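Local coordinates for protein sulfoquinovosidase (Escherichia coli, PDB 5AEE) that hydrolyses sulfoquinovosyl diacylglycerides and simple sulfoquinovosides such as sulfoquinovosyl glycerol, releasing sulfoquinovose for breakdown by sulfoglycolysis, at residues G260-T265 with T536-R541; N283-Q288 with V328-Y333; D289-R294 with W304-N309. The protein carries 1 engineered substitution. All blocks are in the same frame, centred on the assembly; numbering follows the deposited sequence.

Interaction 1: residues G260-T265 with T536-R541. With NSQ (4-nitrophenyl alpha-D-6-sulfoquinovoside), chain E.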
loop_
_atom_site.group_PDB
_atom_site.type_symbol
_atom_site.label_atom_id
_atom_site.label_comp_id
_atom_site.label_asym_id
_atom_site.label_seq_id
_atom_site.Cartn_x
_atom_site.Cartn_y
_atom_site.Cartn_z
ATOM N N GLY A 260 13.649 14.714 4.231
ATOM C CA GLY A 260 13.673 14.772 2.776
ATOM C C GLY A 260 14.305 16.084 2.281
ATOM O O GLY A 260 13.810 17.183 2.549
ATOM N N ILE A 261 15.495 15.955 1.703
ATOM C CA ILE A 261 16.292 17.080 1.236
ATOM C C ILE A 261 16.805 16.718 -0.163
ATOM O O ILE A 261 17.120 15.588 -0.438
ATOM C CB ILE A 261 17.477 17.437 2.185
ATOM C CG1 ILE A 261 17.011 17.673 3.618
ATOM C CG2 ILE A 261 18.154 18.701 1.713
ATOM C CD1 ILE A 261 18.168 17.696 4.606
ATOM N N GLN A 262 16.855 17.712 -1.046
ATOM C CA GLN A 262 17.474 17.607 -2.342
ATOM C C GLN A 262 18.444 18.780 -2.505
ATOM O O GLN A 262 18.360 19.746 -1.743
ATOM C CB GLN A 262 16.405 17.690 -3.443
ATOM C CG GLN A 262 15.499 16.473 -3.471
ATOM C CD GLN A 262 14.505 16.504 -4.613
ATOM O OE1 GLN A 262 14.671 15.819 -5.596
ATOM N NE2 GLN A 262 13.485 17.302 -4.476
ATOM N N GLY A 263 19.277 18.742 -3.532
ATOM C CA GLY A 263 20.090 19.913 -3.882
ATOM C C GLY A 263 21.543 19.754 -3.432
ATOM O O GLY A 263 22.303 20.707 -3.424
ATOM N N GLY A 264 21.922 18.586 -2.954
ATOM C CA GLY A 264 23.368 18.339 -2.743
ATOM C C GLY A 264 23.848 18.327 -1.336
ATOM O O GLY A 264 23.136 18.608 -0.363
ATOM N N THR A 265 25.148 18.043 -1.202
ATOM C CA THR A 265 25.671 17.693 0.084
ATOM C C THR A 265 25.615 18.846 1.045
ATOM O O THR A 265 25.231 18.687 2.208
ATOM C CB THR A 265 27.171 17.201 -0.020
ATOM O OG1 THR A 265 27.270 16.182 -1.051
ATOM C CG2 THR A 265 27.610 16.649 1.317
ATOM N N THR A 536 9.946 13.269 5.888
ATOM C CA THR A 536 9.440 14.367 5.090
ATOM C C THR A 536 9.720 14.212 3.598
ATOM O O THR A 536 10.466 13.335 3.156
ATOM C CB THR A 536 9.952 15.766 5.564
ATOM O OG1 THR A 536 11.300 15.972 5.169
ATOM C CG2 THR A 536 9.814 15.915 7.071
ATOM N N HIS A 537 9.034 15.048 2.819
ATOM C CA HIS A 537 9.241 15.162 1.355
ATOM C C HIS A 537 9.159 16.617 0.978
ATOM O O HIS A 537 8.251 17.308 1.431
ATOM C CB HIS A 537 8.118 14.421 0.602
ATOM C CG HIS A 537 8.515 13.851 -0.709
ATOM N ND1 HIS A 537 9.273 14.530 -1.611
ATOM C CD2 HIS A 537 8.214 12.675 -1.296
ATOM C CE1 HIS A 537 9.427 13.823 -2.702
ATOM N NE2 HIS A 537 8.811 12.683 -2.536
ATOM N N GLU A 538 10.013 17.025 0.037
ATOM C CA GLU A 538 9.961 18.337 -0.563
ATOM C C GLU A 538 8.745 18.520 -1.468
ATOM O O GLU A 538 8.274 19.622 -1.561
ATOM C CB GLU A 538 11.208 18.680 -1.260
ATOM C CG GLU A 538 12.378 18.813 -0.274
ATOM C CD GLU A 538 13.605 19.339 -0.912
ATOM O OE1 GLU A 538 13.651 19.426 -2.193
ATOM O OE2 GLU A 538 14.543 19.649 -0.135
ATOM N N GLY A 539 8.189 17.424 -2.008
ATOM C CA GLY A 539 7.188 17.458 -3.044
ATOM C C GLY A 539 7.875 17.622 -4.427
ATOM O O GLY A 539 9.113 17.815 -4.530
ATOM N N ASN A 540 7.061 17.628 -5.470
ATOM C CA ASN A 540 7.614 17.730 -6.842
ATOM C C ASN A 540 8.054 19.115 -7.239
ATOM O O ASN A 540 8.838 19.273 -8.179
ATOM C CB ASN A 540 6.690 17.232 -7.873
ATOM C CG ASN A 540 5.377 17.882 -7.839
ATOM O OD1 ASN A 540 4.676 17.823 -6.821
ATOM N ND2 ASN A 540 4.951 18.367 -8.959
ATOM N N ARG A 541 7.614 20.094 -6.478
ATOM C CA ARG A 541 7.981 21.510 -6.685
ATOM C C ARG A 541 8.379 22.067 -5.382
ATOM O O ARG A 541 7.582 22.736 -4.677
ATOM C CB ARG A 541 6.812 22.263 -7.284
ATOM C CG ARG A 541 6.675 21.924 -8.729
ATOM C CD ARG A 541 5.455 22.559 -9.337
ATOM N NE ARG A 541 5.175 21.937 -10.613
ATOM C CZ ARG A 541 4.089 22.193 -11.349
ATOM N NH1 ARG A 541 3.179 23.038 -10.927
ATOM N NH2 ARG A 541 3.906 21.582 -12.514
HETATM O O12 NSQ E . 9.644 10.080 -10.362
HETATM S S10 NSQ E . 10.532 10.958 -9.564
HETATM O O13 NSQ E . 11.987 10.882 -9.825
HETATM O O11 NSQ E . 9.995 12.315 -9.647
HETATM C C6 NSQ E . 10.443 10.484 -7.911
HETATM C C5 NSQ E . 9.067 10.560 -7.265
HETATM O O5 NSQ E . 8.361 9.395 -7.800
HETATM C C1 NSQ E . 7.137 9.064 -7.216
HETATM C C2 NSQ E . 7.245 8.981 -5.678
HETATM O O2 NSQ E . 5.973 8.623 -5.213
HETATM C C3 NSQ E . 7.780 10.294 -5.150
HETATM O O3 NSQ E . 7.885 10.308 -3.742
HETATM C C4 NSQ E . 9.143 10.593 -5.728
HETATM O O4 NSQ E . 9.570 11.908 -5.257
HETATM O O1 NSQ E . 6.262 10.114 -7.623
HETATM C C25 NSQ E . 5.833 10.084 -8.891
HETATM C C26 NSQ E . 5.091 8.980 -9.342
HETATM C C27 NSQ E . 4.725 8.943 -10.655
HETATM C C28 NSQ E . 5.018 10.015 -11.491
HETATM N N32 NSQ E . 4.662 9.908 -12.850
HETATM O O33 NSQ E . 5.241 10.659 -13.687
HETATM O O34 NSQ E . 3.921 8.940 -13.242
HETATM C C29 NSQ E . 5.773 11.083 -11.013
HETATM C C30 NSQ E . 6.181 11.125 -9.693
HETATM O O HOH W 1 11.252 17.468 3.093
HETATM O O HOH W 2 14.129 19.963 2.449
HETATM O O HOH W 3 11.284 17.305 -6.156
HETATM O O HOH W 4 16.445 21.494 -0.406
#
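Glu538 reaches across to Gln262 and takes hydrogen bonds from both its backbone and its side chain, one on each carboxylate oxygen. Gln262 NE2 donates to Glu538 OE1 at 3.1 Å, with an N-H...O angle of 161°. The backbone N of Gln262 gives a more bent bond to Glu538 OE2 (3.2 Å). Both donors come from above the carboxylate plane, and the amide and carboxylate planes are turned 62° apart, so the two groups do not lie flat together. Glu538 CG stands anti to the carbonyl carbon (chi1 -66°) and the chain beyond it is extended, which carries the carboxylate alongside the backbone of Ile261 and Gln262.

Direct packing is tightest at Gly260, whose N donates to Thr536 OG1 (2.8 Å) and whose CA lies 4.7 Å from the CA of His537. A beta carbon on Gly260 would run into Thr536 O, so the close approach depends on glycine. The looser parts, at both ends, are bridged by water, although every touching residue is buried. One water lies 2.6 Å from both Gly260 O and Thr536 OG1; others join Gly260 O to Glu538 OE2, Gln262 O to the same OE2, and Gln262 NE2 to Gly539 O. Gln262 N, Gln262 NE2 and two waters donate to the Glu538 carboxylate, which would probably stabilise its negative charge.

His537 sends its ring edge to the bound sulfoquinovoside, where NE2 hydrogen-bonds O3, near the ring plane, at 2.8 Å and donates to O4. Gln262 OE1 receives Gln288 NE2, a second sugar-binding residue.

These loops follow neighbouring strands of the GH31 TIM barrel, 257-260 and 534-536, and contribute His537 to its ligand pocket; Ile261 packs on helix 265-277, while Thr536 and His537 touch strand 501-505.

Interaction 2: residues N283-Q288 with V328-Y333. With NSQ (4-nitrophenyl alpha-D-6-sulfoquinovoside), chain E.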
loop_
_atom_site.group_PDB
_atom_site.type_symbol
_atom_site.label_atom_id
_atom_site.label_comp_id
_atom_site.label_asym_id
_atom_site.label_seq_id
_atom_site.Cartn_x
_atom_site.Cartn_y
_atom_site.Cartn_z
ATOM N N ASN A 283 16.913 11.304 12.581
ATOM C CA ASN A 283 17.519 10.022 12.368
ATOM C C ASN A 283 18.049 9.767 10.959
ATOM O O ASN A 283 18.638 8.738 10.701
ATOM C CB ASN A 283 16.571 8.899 12.766
ATOM C CG ASN A 283 15.448 8.740 11.799
ATOM O OD1 ASN A 283 15.214 9.596 10.952
ATOM N ND2 ASN A 283 14.813 7.592 11.835
ATOM N N GLY A 284 17.877 10.712 10.061
ATOM C CA GLY A 284 18.150 10.459 8.675
ATOM C C GLY A 284 18.032 11.626 7.792
ATOM O O GLY A 284 17.368 12.641 8.099
ATOM N N ILE A 285 18.746 11.500 6.681
ATOM C CA ILE A 285 18.605 12.357 5.531
ATOM C C ILE A 285 18.236 11.467 4.342
ATOM O O ILE A 285 18.970 10.566 4.026
ATOM C CB ILE A 285 19.912 13.097 5.194
ATOM C CG1 ILE A 285 20.197 14.172 6.256
ATOM C CG2 ILE A 285 19.859 13.730 3.814
ATOM C CD1 ILE A 285 21.636 14.675 6.278
ATOM N N TRP A 286 17.092 11.733 3.711
ATOM C CA TRP A 286 16.642 11.025 2.561
ATOM C C TRP A 286 16.754 11.979 1.365
ATOM O O TRP A 286 16.048 13.036 1.315
ATOM C CB TRP A 286 15.191 10.563 2.713
ATOM C CG TRP A 286 14.691 10.098 1.473
ATOM C CD1 TRP A 286 15.163 9.045 0.726
ATOM C CD2 TRP A 286 13.516 10.574 0.789
ATOM N NE1 TRP A 286 14.429 8.916 -0.423
ATOM C CE2 TRP A 286 13.414 9.836 -0.411
ATOM C CE3 TRP A 286 12.601 11.597 1.043
ATOM C CZ2 TRP A 286 12.400 10.073 -1.356
ATOM C CZ3 TRP A 286 11.598 11.840 0.114
ATOM C CH2 TRP A 286 11.521 11.071 -1.085
ATOM N N ALA A 287 17.709 11.672 0.473
ATOM C CA ALA A 287 18.005 12.533 -0.685
ATOM C C ALA A 287 17.742 11.801 -1.929
ATOM O O ALA A 287 18.590 11.092 -2.433
ATOM C CB ALA A 287 19.429 13.032 -0.617
ATOM N N GLN A 288 16.526 11.965 -2.477
ATOM C CA GLN A 288 16.137 11.159 -3.578
ATOM C C GLN A 288 16.986 11.514 -4.832
ATOM O O GLN A 288 17.156 10.712 -5.705
ATOM C CB GLN A 288 14.608 11.331 -3.917
ATOM C CG GLN A 288 14.209 12.738 -4.291
ATOM C CD GLN A 288 12.794 12.706 -4.863
ATOM O OE1 GLN A 288 12.057 11.706 -4.693
ATOM N NE2 GLN A 288 12.430 13.751 -5.576
ATOM N N VAL A 328 22.751 9.716 12.193
ATOM C CA VAL A 328 22.012 10.083 11.022
ATOM C C VAL A 328 22.292 9.081 9.899
ATOM O O VAL A 328 23.443 8.945 9.469
ATOM C CB VAL A 328 22.308 11.528 10.558
ATOM C CG1 VAL A 328 21.509 11.897 9.314
ATOM C CG2 VAL A 328 21.966 12.502 11.661
ATOM N N GLN A 329 21.240 8.392 9.445
ATOM C CA GLN A 329 21.349 7.500 8.300
ATOM C C GLN A 329 21.191 8.291 7.022
ATOM O O GLN A 329 20.644 9.369 7.028
ATOM C CB GLN A 329 20.290 6.389 8.338
ATOM C CG GLN A 329 20.464 5.360 9.450
ATOM C CD GLN A 329 21.751 4.579 9.281
ATOM O OE1 GLN A 329 22.122 4.197 8.182
ATOM N NE2 GLN A 329 22.471 4.430 10.338
ATOM N N PHE A 330 21.727 7.783 5.927
ATOM C CA PHE A 330 21.500 8.348 4.599
ATOM C C PHE A 330 20.625 7.417 3.825
ATOM O O PHE A 330 20.935 6.195 3.669
ATOM C CB PHE A 330 22.755 8.501 3.870
ATOM C CG PHE A 330 22.553 9.088 2.516
ATOM C CD1 PHE A 330 22.220 10.437 2.380
ATOM C CD2 PHE A 330 22.731 8.318 1.359
ATOM C CE1 PHE A 330 22.029 10.991 1.124
ATOM C CE2 PHE A 330 22.497 8.877 0.105
ATOM C CZ PHE A 330 22.159 10.202 -0.020
ATOM N N LEU A 331 19.541 7.960 3.307
ATOM C CA LEU A 331 18.612 7.172 2.476
ATOM C C LEU A 331 18.568 7.724 1.048
ATOM O O LEU A 331 18.651 8.962 0.859
ATOM C CB LEU A 331 17.220 7.185 3.095
ATOM C CG LEU A 331 17.174 6.512 4.500
ATOM C CD1 LEU A 331 17.520 7.486 5.643
ATOM C CD2 LEU A 331 15.746 6.020 4.696
ATOM N N ALA A 332 18.445 6.820 0.059
ATOM C CA ALA A 332 18.493 7.192 -1.364
ATOM C C ALA A 332 17.156 6.826 -2.072
ATOM O O ALA A 332 16.136 6.737 -1.407
ATOM C CB ALA A 332 19.687 6.623 -2.024
ATOM N N TYR A 333 17.197 6.552 -3.357
ATOM C CA TYR A 333 15.996 6.375 -4.192
ATOM C C TYR A 333 16.401 5.416 -5.341
ATOM O O TYR A 333 17.469 5.559 -5.985
ATOM C CB TYR A 333 15.531 7.715 -4.757
ATOM C CG TYR A 333 14.323 7.562 -5.690
ATOM C CD1 TYR A 333 14.506 7.204 -7.037
ATOM C CD2 TYR A 333 13.062 7.711 -5.258
ATOM C CE1 TYR A 333 13.418 7.022 -7.871
ATOM C CE2 TYR A 333 11.932 7.532 -6.130
ATOM C CZ TYR A 333 12.148 7.153 -7.412
ATOM O OH TYR A 333 11.119 6.967 -8.320
HETATM O O12 NSQ E . 9.644 10.080 -10.362
HETATM S S10 NSQ E . 10.532 10.958 -9.564
HETATM O O13 NSQ E . 11.987 10.882 -9.825
HETATM O O11 NSQ E . 9.995 12.315 -9.647
HETATM C C6 NSQ E . 10.443 10.484 -7.911
HETATM C C5 NSQ E . 9.067 10.560 -7.265
HETATM O O5 NSQ E . 8.361 9.395 -7.800
HETATM C C1 NSQ E . 7.137 9.064 -7.216
HETATM C C2 NSQ E . 7.245 8.981 -5.678
HETATM O O2 NSQ E . 5.973 8.623 -5.213
HETATM C C3 NSQ E . 7.780 10.294 -5.150
HETATM O O3 NSQ E . 7.885 10.308 -3.742
HETATM C C4 NSQ E . 9.143 10.593 -5.728
HETATM O O4 NSQ E . 9.570 11.908 -5.257
HETATM O O1 NSQ E . 6.262 10.114 -7.623
HETATM C C25 NSQ E . 5.833 10.084 -8.891
HETATM C C26 NSQ E . 5.091 8.980 -9.342
HETATM C C27 NSQ E . 4.725 8.943 -10.655
HETATM C C28 NSQ E . 5.018 10.015 -11.491
HETATM N N32 NSQ E . 4.662 9.908 -12.850
HETATM O O33 NSQ E . 5.241 10.659 -13.687
HETATM O O34 NSQ E . 3.921 8.940 -13.242
HETATM C C29 NSQ E . 5.773 11.083 -11.013
HETATM C C30 NSQ E . 6.181 11.125 -9.693
#
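Val328 opens the contact by laying CG1 against Gly284 CA (3.7 Å) and the flank of Ile285. Next, Gln329 starts a parallel beta ladder: its N donates to Asn283 O and its O accepts from Ile285 N, the latter at 2.9 Å and 166°. Phe330 has CG anti to the backbone N (chi1 -179°), and its ring runs forward until CE1 meets Ala287 CB at 3.7 Å. Leu331 continues the ladder, its N donating to Ile285 O and its O accepting from Ala287 N, while its CB packs on Trp286 CD1 (3.6 Å). The Leu331 and Trp286 side chains cross at about a right angle.

At Ala332 the carbonyl is used by a side chain: Trp286 NE1 donates to Ala332 O (2.9 Å), which lies in the indole plane, although the bond is bent (N-H...O 132°) and the donor stands above the carbonyl plane. A phenylalanine here has no ring N-H, which would probably leave Ala332 O without its side-chain partner and the new ring freer to turn. Tyr333 packs its CB on Gln288 CB at 3.8 Å. Both residues then reach the ligand: its O4 donates to Gln288 OE1 (2.6 Å), and Tyr333 OH, hydrogen-bonded to the nucleophile Asp405, lies near C6.

These neighbouring strands of the TIM barrel lie between strands 257-260 and 401-404, with helices 265-277 and 316-325 packed against Ile285, Val328 and Phe330.

Interaction 3: residues D289-R294 with W304-N309. With NSQ (4-nitrophenyl alpha-D-6-sulfoquinovoside), chain E.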
loop_
_atom_site.group_PDB
_atom_site.type_symbol
_atom_site.label_atom_id
_atom_site.label_comp_id
_atom_site.label_asym_id
_atom_site.label_seq_id
_atom_site.Cartn_x
_atom_site.Cartn_y
_atom_site.Cartn_z
ATOM N N ASP A 289 17.538 12.734 -4.875
ATOM C CA ASP A 289 18.328 13.198 -6.004
ATOM C C ASP A 289 19.838 12.799 -5.850
ATOM O O ASP A 289 20.671 13.398 -6.525
ATOM C CB ASP A 289 18.194 14.701 -6.150
ATOM C CG ASP A 289 18.825 15.520 -5.024
ATOM O OD1 ASP A 289 18.775 15.163 -3.831
ATOM O OD2 ASP A 289 19.213 16.723 -5.305
ATOM N N TRP A 290 20.110 11.760 -5.041
ATOM C CA TRP A 290 21.493 11.256 -4.845
ATOM C C TRP A 290 22.183 10.919 -6.220
ATOM O O TRP A 290 23.400 11.007 -6.364
ATOM C CB TRP A 290 21.439 10.048 -3.986
ATOM C CG TRP A 290 20.853 8.841 -4.652
ATOM C CD1 TRP A 290 19.576 8.652 -5.086
ATOM C CD2 TRP A 290 21.566 7.690 -5.001
ATOM N NE1 TRP A 290 19.438 7.428 -5.635
ATOM C CE2 TRP A 290 20.654 6.807 -5.612
ATOM C CE3 TRP A 290 22.908 7.303 -4.849
ATOM C CZ2 TRP A 290 21.029 5.561 -6.094
ATOM C CZ3 TRP A 290 23.295 6.059 -5.322
ATOM C CH2 TRP A 290 22.347 5.197 -5.918
ATOM N N SER A 291 21.359 10.560 -7.222
ATOM C CA SER A 291 21.767 10.192 -8.560
ATOM C C SER A 291 21.716 11.294 -9.622
ATOM O O SER A 291 22.102 11.069 -10.787
ATOM C CB SER A 291 20.876 9.030 -9.016
ATOM O OG SER A 291 19.523 9.384 -8.877
ATOM N N GLY A 292 21.296 12.488 -9.231
ATOM C CA GLY A 292 21.068 13.609 -10.129
ATOM C C GLY A 292 19.603 13.969 -10.201
ATOM O O GLY A 292 18.737 13.177 -9.806
ATOM N N ILE A 293 19.371 15.146 -10.749
ATOM C CA ILE A 293 18.062 15.761 -10.915
ATOM C C ILE A 293 17.716 15.860 -12.385
ATOM O O ILE A 293 18.592 16.200 -13.213
ATOM C CB ILE A 293 18.138 17.213 -10.430
ATOM C CG1 ILE A 293 18.308 17.245 -8.935
ATOM C CG2 ILE A 293 16.891 17.971 -10.861
ATOM C CD1 ILE A 293 18.967 18.538 -8.437
ATOM N N ARG A 294 16.437 15.640 -12.691
ATOM C CA ARG A 294 15.903 15.910 -14.002
ATOM C C ARG A 294 14.742 16.908 -13.835
ATOM O O ARG A 294 13.788 16.655 -13.068
ATOM C CB ARG A 294 15.438 14.608 -14.647
ATOM C CG ARG A 294 15.244 14.768 -16.148
ATOM C CD ARG A 294 14.415 13.682 -16.761
ATOM N NE ARG A 294 15.156 12.434 -16.762
ATOM C CZ ARG A 294 15.941 11.964 -17.722
ATOM N NH1 ARG A 294 16.201 12.661 -18.846
ATOM N NH2 ARG A 294 16.482 10.763 -17.552
ATOM N N TRP A 304 17.016 9.026 -13.314
ATOM C CA TRP A 304 16.893 7.535 -13.122
ATOM C C TRP A 304 18.017 6.656 -13.633
ATOM O O TRP A 304 17.870 5.740 -14.476
ATOM C CB TRP A 304 15.548 7.020 -13.635
ATOM C CG TRP A 304 14.339 7.574 -13.036
ATOM C CD1 TRP A 304 14.205 8.560 -12.080
ATOM C CD2 TRP A 304 13.020 7.214 -13.390
ATOM N NE1 TRP A 304 12.881 8.784 -11.809
ATOM C CE2 TRP A 304 12.136 7.975 -12.592
ATOM C CE3 TRP A 304 12.502 6.285 -14.261
ATOM C CZ2 TRP A 304 10.781 7.878 -12.686
ATOM C CZ3 TRP A 304 11.127 6.175 -14.342
ATOM C CH2 TRP A 304 10.291 6.943 -13.539
ATOM N N ASN A 305 19.175 6.839 -13.008
ATOM C CA ASN A 305 20.323 6.045 -13.256
ATOM C C ASN A 305 20.993 5.916 -11.915
ATOM O O ASN A 305 21.486 6.911 -11.349
ATOM C CB ASN A 305 21.244 6.737 -14.267
ATOM C CG ASN A 305 22.319 5.810 -14.757
ATOM O OD1 ASN A 305 22.055 4.815 -15.457
ATOM N ND2 ASN A 305 23.534 6.069 -14.311
ATOM N N TRP A 306 21.029 4.687 -11.438
ATOM C CA TRP A 306 21.157 4.381 -10.033
ATOM C C TRP A 306 22.599 4.265 -9.651
ATOM O O TRP A 306 23.060 3.229 -9.269
ATOM C CB TRP A 306 20.410 3.127 -9.698
ATOM C CG TRP A 306 18.993 3.210 -10.302
ATOM C CD1 TRP A 306 18.440 2.284 -11.120
ATOM C CD2 TRP A 306 18.032 4.238 -10.146
ATOM N NE1 TRP A 306 17.185 2.654 -11.486
ATOM C CE2 TRP A 306 16.899 3.853 -10.881
ATOM C CE3 TRP A 306 17.985 5.434 -9.423
ATOM C CZ2 TRP A 306 15.792 4.641 -10.981
ATOM C CZ3 TRP A 306 16.846 6.210 -9.505
ATOM C CH2 TRP A 306 15.776 5.823 -10.256
ATOM N N LYS A 307 23.240 5.428 -9.629
ATOM C CA LYS A 307 24.630 5.537 -9.247
ATOM C C LYS A 307 24.786 6.896 -8.607
ATOM O O LYS A 307 24.243 7.872 -9.065
ATOM C CB LYS A 307 25.432 5.447 -10.556
ATOM C CG LYS A 307 26.922 5.398 -10.412
ATOM C CD LYS A 307 27.547 5.494 -11.815
ATOM C CE LYS A 307 28.787 6.395 -11.860
ATOM N NZ LYS A 307 29.949 5.914 -11.053
ATOM N N TRP A 308 25.567 6.970 -7.564
ATOM C CA TRP A 308 25.856 8.197 -6.874
ATOM C C TRP A 308 26.410 9.191 -7.874
ATOM O O TRP A 308 27.406 8.900 -8.582
ATOM C CB TRP A 308 26.900 7.892 -5.796
ATOM C CG TRP A 308 27.620 9.060 -5.211
ATOM C CD1 TRP A 308 27.124 10.295 -4.960
ATOM C CD2 TRP A 308 28.971 9.087 -4.770
ATOM N NE1 TRP A 308 28.050 11.090 -4.392
ATOM C CE2 TRP A 308 29.218 10.398 -4.291
ATOM C CE3 TRP A 308 29.972 8.168 -4.736
ATOM C CZ2 TRP A 308 30.436 10.776 -3.738
ATOM C CZ3 TRP A 308 31.223 8.549 -4.202
ATOM C CH2 TRP A 308 31.425 9.836 -3.745
ATOM N N ASN A 309 25.819 10.377 -7.890
ATOM C CA ASN A 309 26.274 11.510 -8.679
ATOM C C ASN A 309 27.172 12.381 -7.801
ATOM O O ASN A 309 26.708 13.142 -6.970
ATOM C CB ASN A 309 25.055 12.235 -9.263
ATOM C CG ASN A 309 25.449 13.476 -10.073
ATOM O OD1 ASN A 309 26.374 14.224 -9.712
ATOM N ND2 ASN A 309 24.760 13.670 -11.182
HETATM O O12 NSQ E . 9.644 10.080 -10.362
HETATM S S10 NSQ E . 10.532 10.958 -9.564
HETATM O O13 NSQ E . 11.987 10.882 -9.825
HETATM O O11 NSQ E . 9.995 12.315 -9.647
HETATM C C6 NSQ E . 10.443 10.484 -7.911
HETATM C C5 NSQ E . 9.067 10.560 -7.265
HETATM O O5 NSQ E . 8.361 9.395 -7.800
HETATM C C1 NSQ E . 7.137 9.064 -7.216
HETATM C C2 NSQ E . 7.245 8.981 -5.678
HETATM O O2 NSQ E . 5.973 8.623 -5.213
HETATM C C3 NSQ E . 7.780 10.294 -5.150
HETATM O O3 NSQ E . 7.885 10.308 -3.742
HETATM C C4 NSQ E . 9.143 10.593 -5.728
HETATM O O4 NSQ E . 9.570 11.908 -5.257
HETATM O O1 NSQ E . 6.262 10.114 -7.623
HETATM C C25 NSQ E . 5.833 10.084 -8.891
HETATM C C26 NSQ E . 5.091 8.980 -9.342
HETATM C C27 NSQ E . 4.725 8.943 -10.655
HETATM C C28 NSQ E . 5.018 10.015 -11.491
HETATM N N32 NSQ E . 4.662 9.908 -12.850
HETATM O O33 NSQ E . 5.241 10.659 -13.687
HETATM O O34 NSQ E . 3.921 8.940 -13.242
HETATM C C29 NSQ E . 5.773 11.083 -11.013
HETATM C C30 NSQ E . 6.181 11.125 -9.693
HETATM O O HOH W 5 24.225 9.163 -11.329
HETATM O O HOH W 6 23.288 12.255 -13.236
HETATM O O HOH W 7 14.939 10.317 -14.766
#
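The segments belong to the excursion that follows barrel strand 282-286, a small hairpin of strands 293-295 and 300-302 whose outgoing loop carries Trp304 to the sulfonate of the ligand. The central link is a backbone bond, Asn309 N to Trp290 O, 2.9 Å long, nearly straight at 171° and in the carbonyl plane. Beside it the indole of Trp290 packs against the backbone of 306-308, just past the inverse gamma turn centred on Trp306: CZ3 is 3.3 Å from Trp308 N, and Lys307 O stands over one ring face, offset toward the rim. With chi1 at 71°, Trp290 CG sits between its backbone N and carbonyl carbon, bringing the six-membered ring against this loop, while NE1 donates to Tyr333 O.

Ser291 CB touches Asn305 O at 3.2 Å, and its OG is hydrogen-bonded to Met303 O. Asn309 CB leans on the carbonyl of Ser291, which also receives two waters, one shared with Lys307 O and the other with Asn309 ND2.

Trp304 NE1 gives a 3.0 Å bond at 174° to sulfonate oxygen O13. The backbone N of Trp304 shares a water with Arg294 NE; this bridge and the Trp290-Asn309 bond are consistent with holding the loop so that a straight, neutral N-H donor meets the sulfonate, probably together with Arg301, which also bonds the ligand.

How the interactions relate
All three contacts lie in the TIM-barrel domain, on the same side of the chain's centre, with centres about 11 to 14 Å apart. Interaction 1 joins the loops after strands 257-260 and 534-536, bringing an early and a late part of the barrel together; the chain between them holds interaction 2, which pairs strands 282-286 and 329-334, and interaction 3 lies within the span between those two strands. Direct contacts tie them: Ile261 N bonds Trp286 O, Gly263 N bonds Asp289 OD2, and Ala332 CB packs on Trp290. Each contributes to one sulfoquinovoside pocket, interactions 1 and 2 gripping sugar hydroxyls and interaction 3 the sulfonate.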